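Local structure of putative uncharacterized protein (Cricetid herpesvirus 2, 4ZKQ) at residues P307-L318 against T374-S385. The protein binds chemokines as a herpesvirus decoy receptor, probably keeping them from the host's own receptors. Residues are numbered along the deposited sequence; the frame is centred on the assembly and turned at random.
Sequences PVLASVWGTSGL and TDQGFVFLKMES
L309 and E384 open the pairing of two antiparallel neighbours in a larger β-sheet, with 324-330 on the far side of 308-315 and 388-395 beyond 378-384. Their backbones exchange two bonds, L309 N reaching E384 O at 2.9 Å. On the face that carries L309, S311 and E384 one water bonds to L309 O and E384 OE2 and meets S311 OG at 2.8 Å, while E384 OE1 turns to K54 and Q24. A310 lies on the other face, its CB 4.0 Å from M383 CG. V312 follows on that side: CG2, anti to the backbone N, meets V379 CG1 at 3.7 Å, and F350 and L352 of strand 350-355 cover this apolar layer, as in a β-sandwich. At W313 CG lies between the backbone N and the carbonyl carbon (chi1 65°), and the indole leans across to the partner strand. F380 CB sits over its five-membered ring, 4.0 Å from the centroid, and NE1 donates to T80 O. G314 brings the chains close, its CA 4.1 Å from V379 CA. T315 and F378 close the run with two more backbone bonds. The F378 ring lies oblique to the six-membered ring of W313, planes at 55°, and its CE2 comes within 3.4 Å of W313 CH2.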
loop_
_atom_site.group_PDB
_atom_site.type_symbol
_atom_site.label_atom_id
_atom_site.label_comp_id
_atom_site.label_asym_id
_atom_site.label_seq_id
_atom_site.Cartn_x
_atom_site.Cartn_y
_atom_site.Cartn_z
ATOM N N PRO A 307 -12.170 -9.573 10.005
ATOM C CA PRO A 307 -12.433 -9.836 8.593
ATOM C C PRO A 307 -11.216 -10.280 7.797
ATOM O O PRO A 307 -10.063 -10.171 8.233
ATOM C CB PRO A 307 -12.936 -8.484 8.069
ATOM C CG PRO A 307 -13.282 -7.697 9.273
ATOM C CD PRO A 307 -12.353 -8.150 10.330
ATOM N N VAL A 308 -11.518 -10.786 6.610
ATOM C CA VAL A 308 -10.536 -11.055 5.577
ATOM C C VAL A 308 -10.760 -10.042 4.464
ATOM O O VAL A 308 -11.907 -9.767 4.092
ATOM C CB VAL A 308 -10.658 -12.504 5.044
ATOM C CG1 VAL A 308 -10.041 -12.656 3.641
ATOM C CG2 VAL A 308 -10.028 -13.480 6.026
ATOM N N LEU A 309 -9.670 -9.466 3.965
ATOM C CA LEU A 309 -9.721 -8.542 2.846
ATOM C C LEU A 309 -9.282 -9.281 1.598
ATOM O O LEU A 309 -8.240 -9.936 1.600
ATOM C CB LEU A 309 -8.826 -7.327 3.081
ATOM C CG LEU A 309 -8.811 -6.279 1.970
ATOM C CD1 LEU A 309 -10.146 -5.553 1.874
ATOM C CD2 LEU A 309 -7.686 -5.284 2.187
ATOM N N ALA A 310 -10.089 -9.195 0.548
ATOM C CA ALA A 310 -9.753 -9.817 -0.723
ATOM C C ALA A 310 -9.552 -8.732 -1.768
ATOM O O ALA A 310 -10.428 -7.894 -1.970
ATOM C CB ALA A 310 -10.847 -10.801 -1.155
ATOM N N SER A 311 -8.377 -8.729 -2.398
ATOM C CA SER A 311 -8.072 -7.793 -3.471
ATOM C C SER A 311 -7.817 -8.597 -4.729
ATOM O O SER A 311 -7.059 -9.560 -4.695
ATOM C CB SER A 311 -6.843 -6.940 -3.144
ATOM O OG SER A 311 -6.924 -6.369 -1.854
ATOM N N VAL A 312 -8.433 -8.201 -5.835
ATOM C CA VAL A 312 -8.202 -8.885 -7.101
ATOM C C VAL A 312 -8.022 -7.860 -8.197
ATOM O O VAL A 312 -8.732 -6.855 -8.248
ATOM C CB VAL A 312 -9.357 -9.853 -7.451
ATOM C CG1 VAL A 312 -10.682 -9.114 -7.552
ATOM C CG2 VAL A 312 -9.056 -10.625 -8.741
ATOM N N TRP A 313 -7.051 -8.100 -9.068
ATOM C CA TRP A 313 -6.905 -7.254 -10.233
ATOM C C TRP A 313 -6.417 -8.060 -11.417
ATOM O O TRP A 313 -5.895 -9.158 -11.257
ATOM C CB TRP A 313 -5.959 -6.087 -9.943
ATOM C CG TRP A 313 -4.551 -6.464 -9.656
ATOM C CD1 TRP A 313 -4.007 -6.736 -8.433
ATOM C CD2 TRP A 313 -3.490 -6.592 -10.604
ATOM N NE1 TRP A 313 -2.671 -7.024 -8.563
ATOM C CE2 TRP A 313 -2.327 -6.943 -9.890
ATOM C CE3 TRP A 313 -3.407 -6.440 -11.993
ATOM C CZ2 TRP A 313 -1.104 -7.152 -10.511
ATOM C CZ3 TRP A 313 -2.191 -6.646 -12.610
ATOM C CH2 TRP A 313 -1.056 -6.997 -11.872
ATOM N N GLY A 314 -6.601 -7.514 -12.612
ATOM C CA GLY A 314 -6.134 -8.192 -13.802
ATOM C C GLY A 314 -5.874 -7.248 -14.951
ATOM O O GLY A 314 -6.242 -6.078 -14.909
ATOM N N THR A 315 -5.215 -7.779 -15.973
ATOM C CA THR A 315 -4.941 -7.056 -17.202
ATOM C C THR A 315 -4.880 -8.081 -18.326
ATOM O O THR A 315 -4.340 -9.172 -18.141
ATOM C CB THR A 315 -3.617 -6.257 -17.133
ATOM O OG1 THR A 315 -3.403 -5.573 -18.373
ATOM C CG2 THR A 315 -2.434 -7.176 -16.854
ATOM N N SER A 316 -5.449 -7.743 -19.476
ATOM C CA SER A 316 -5.473 -8.658 -20.612
ATOM C C SER A 316 -4.119 -8.768 -21.297
ATOM O O SER A 316 -3.959 -9.540 -22.242
ATOM C CB SER A 316 -6.515 -8.214 -21.638
ATOM O OG SER A 316 -7.826 -8.539 -21.218
ATOM N N GLY A 317 -3.143 -8.006 -20.816
ATOM C CA GLY A 317 -1.926 -7.805 -21.575
ATOM C C GLY A 317 -2.322 -6.892 -22.716
ATOM O O GLY A 317 -3.314 -6.175 -22.602
ATOM N N LEU A 318 -1.576 -6.919 -23.815
ATOM C CA LEU A 318 -1.902 -6.077 -24.961
ATOM C C LEU A 318 -1.874 -4.600 -24.578
ATOM O O LEU A 318 -0.990 -3.855 -25.002
ATOM C CB LEU A 318 -3.279 -6.440 -25.525
ATOM C CG LEU A 318 -3.525 -7.890 -25.944
ATOM C CD1 LEU A 318 -5.017 -8.162 -26.061
ATOM C CD2 LEU A 318 -2.822 -8.189 -27.256
ATOM N N THR A 374 -2.736 -15.101 -29.575
ATOM C CA THR A 374 -2.324 -13.774 -29.098
ATOM C C THR A 374 -2.995 -13.327 -27.792
ATOM O O THR A 374 -3.559 -12.235 -27.712
ATOM C CB THR A 374 -2.571 -12.696 -30.184
ATOM O OG1 THR A 374 -2.192 -11.408 -29.682
ATOM C CG2 THR A 374 -4.028 -12.661 -30.607
ATOM N N ASP A 375 -2.907 -14.169 -26.768
ATOM C CA ASP A 375 -3.490 -13.863 -25.466
ATOM C C ASP A 375 -2.475 -14.017 -24.336
ATOM O O ASP A 375 -1.660 -14.945 -24.327
ATOM C CB ASP A 375 -4.709 -14.751 -25.201
ATOM C CG ASP A 375 -5.907 -14.365 -26.053
ATOM O OD1 ASP A 375 -6.040 -13.168 -26.386
ATOM O OD2 ASP A 375 -6.717 -15.254 -26.390
ATOM N N GLN A 376 -2.533 -13.095 -23.381
ATOM C CA GLN A 376 -1.625 -13.121 -22.247
ATOM C C GLN A 376 -2.259 -12.475 -21.018
ATOM O O GLN A 376 -1.613 -11.698 -20.313
ATOM C CB GLN A 376 -0.309 -12.423 -22.601
ATOM C CG GLN A 376 -0.436 -10.954 -22.968
ATOM C CD GLN A 376 0.909 -10.251 -23.014
ATOM O OE1 GLN A 376 1.592 -10.121 -21.997
ATOM N NE2 GLN A 376 1.298 -9.800 -24.200
ATOM N N GLY A 377 -3.523 -12.802 -20.762
ATOM C CA GLY A 377 -4.224 -12.285 -19.600
ATOM C C GLY A 377 -3.569 -12.673 -18.284
ATOM O O GLY A 377 -2.969 -13.743 -18.171
ATOM N N PHE A 378 -3.678 -11.792 -17.291
ATOM C CA PHE A 378 -3.124 -12.041 -15.961
ATOM C C PHE A 378 -4.086 -11.554 -14.892
ATOM O O PHE A 378 -4.631 -10.459 -15.002
ATOM C CB PHE A 378 -1.775 -11.346 -15.798
ATOM C CG PHE A 378 -1.217 -11.402 -14.397
ATOM C CD1 PHE A 378 -0.472 -12.491 -13.974
ATOM C CD2 PHE A 378 -1.415 -10.351 -13.512
ATOM C CE1 PHE A 378 0.056 -12.537 -12.691
ATOM C CE2 PHE A 378 -0.892 -10.393 -12.232
ATOM C CZ PHE A 378 -0.157 -11.483 -11.819
ATOM N N VAL A 379 -4.293 -12.385 -13.877
ATOM C CA VAL A 379 -5.102 -12.026 -12.720
ATOM C C VAL A 379 -4.331 -12.364 -11.447
ATOM O O VAL A 379 -3.674 -13.410 -11.361
ATOM C CB VAL A 379 -6.469 -12.761 -12.723
ATOM C CG1 VAL A 379 -7.237 -12.506 -11.421
ATOM C CG2 VAL A 379 -7.304 -12.340 -13.925
ATOM N N PHE A 380 -4.401 -11.458 -10.473
ATOM C CA PHE A 380 -3.834 -11.667 -9.150
ATOM C C PHE A 380 -4.916 -11.525 -8.088
ATOM O O PHE A 380 -5.627 -10.523 -8.054
ATOM C CB PHE A 380 -2.713 -10.670 -8.870
ATOM C CG PHE A 380 -2.033 -10.882 -7.548
ATOM C CD1 PHE A 380 -1.362 -12.059 -7.288
ATOM C CD2 PHE A 380 -2.069 -9.908 -6.566
ATOM C CE1 PHE A 380 -0.735 -12.267 -6.077
ATOM C CE2 PHE A 380 -1.442 -10.107 -5.356
ATOM C CZ PHE A 380 -0.771 -11.289 -5.109
ATOM N N LEU A 381 -5.037 -12.538 -7.239
ATOM C CA LEU A 381 -5.952 -12.509 -6.108
ATOM C C LEU A 381 -5.157 -12.600 -4.826
ATOM O O LEU A 381 -4.373 -13.529 -4.649
ATOM C CB LEU A 381 -6.950 -13.669 -6.183
ATOM C CG LEU A 381 -7.826 -13.895 -4.949
ATOM C CD1 LEU A 381 -8.783 -12.719 -4.755
ATOM C CD2 LEU A 381 -8.584 -15.205 -5.066
ATOM N N LYS A 382 -5.358 -11.638 -3.935
ATOM C CA LYS A 382 -4.777 -11.719 -2.606
ATOM C C LYS A 382 -5.893 -11.718 -1.575
ATOM O O LYS A 382 -6.855 -10.962 -1.682
ATOM C CB LYS A 382 -3.810 -10.565 -2.344
ATOM C CG LYS A 382 -3.169 -10.636 -0.959
ATOM C CD LYS A 382 -2.003 -9.676 -0.796
ATOM C CE LYS A 382 -2.452 -8.234 -0.846
ATOM N NZ LYS A 382 -1.349 -7.307 -0.460
ATOM N N MET A 383 -5.753 -12.596 -0.594
ATOM C CA MET A 383 -6.687 -12.693 0.514
ATOM C C MET A 383 -5.858 -12.693 1.789
ATOM O O MET A 383 -4.883 -13.435 1.898
ATOM C CB MET A 383 -7.543 -13.955 0.397
ATOM C CG MET A 383 -8.399 -13.999 -0.867
ATOM S SD MET A 383 -9.485 -15.437 -0.968
ATOM C CE MET A 383 -10.620 -15.115 0.382
ATOM N N GLU A 384 -6.221 -11.839 2.739
ATOM C CA GLU A 384 -5.401 -11.646 3.927
ATOM C C GLU A 384 -6.227 -11.364 5.172
ATOM O O GLU A 384 -7.254 -10.684 5.122
ATOM C CB GLU A 384 -4.414 -10.494 3.712
ATOM C CG GLU A 384 -5.080 -9.181 3.342
ATOM C CD GLU A 384 -4.096 -8.113 2.902
ATOM O OE1 GLU A 384 -3.024 -8.000 3.524
ATOM O OE2 GLU A 384 -4.402 -7.380 1.937
ATOM N N SER A 385 -5.748 -11.903 6.284
ATOM C CA SER A 385 -6.202 -11.531 7.607
ATOM C C SER A 385 -5.139 -10.640 8.217
ATOM O O SER A 385 -4.273 -10.135 7.511
ATOM C CB SER A 385 -6.427 -12.768 8.470
ATOM O OG SER A 385 -5.214 -13.479 8.617
HETATM O O HOH W 1 -6.120 -8.210 0.058
#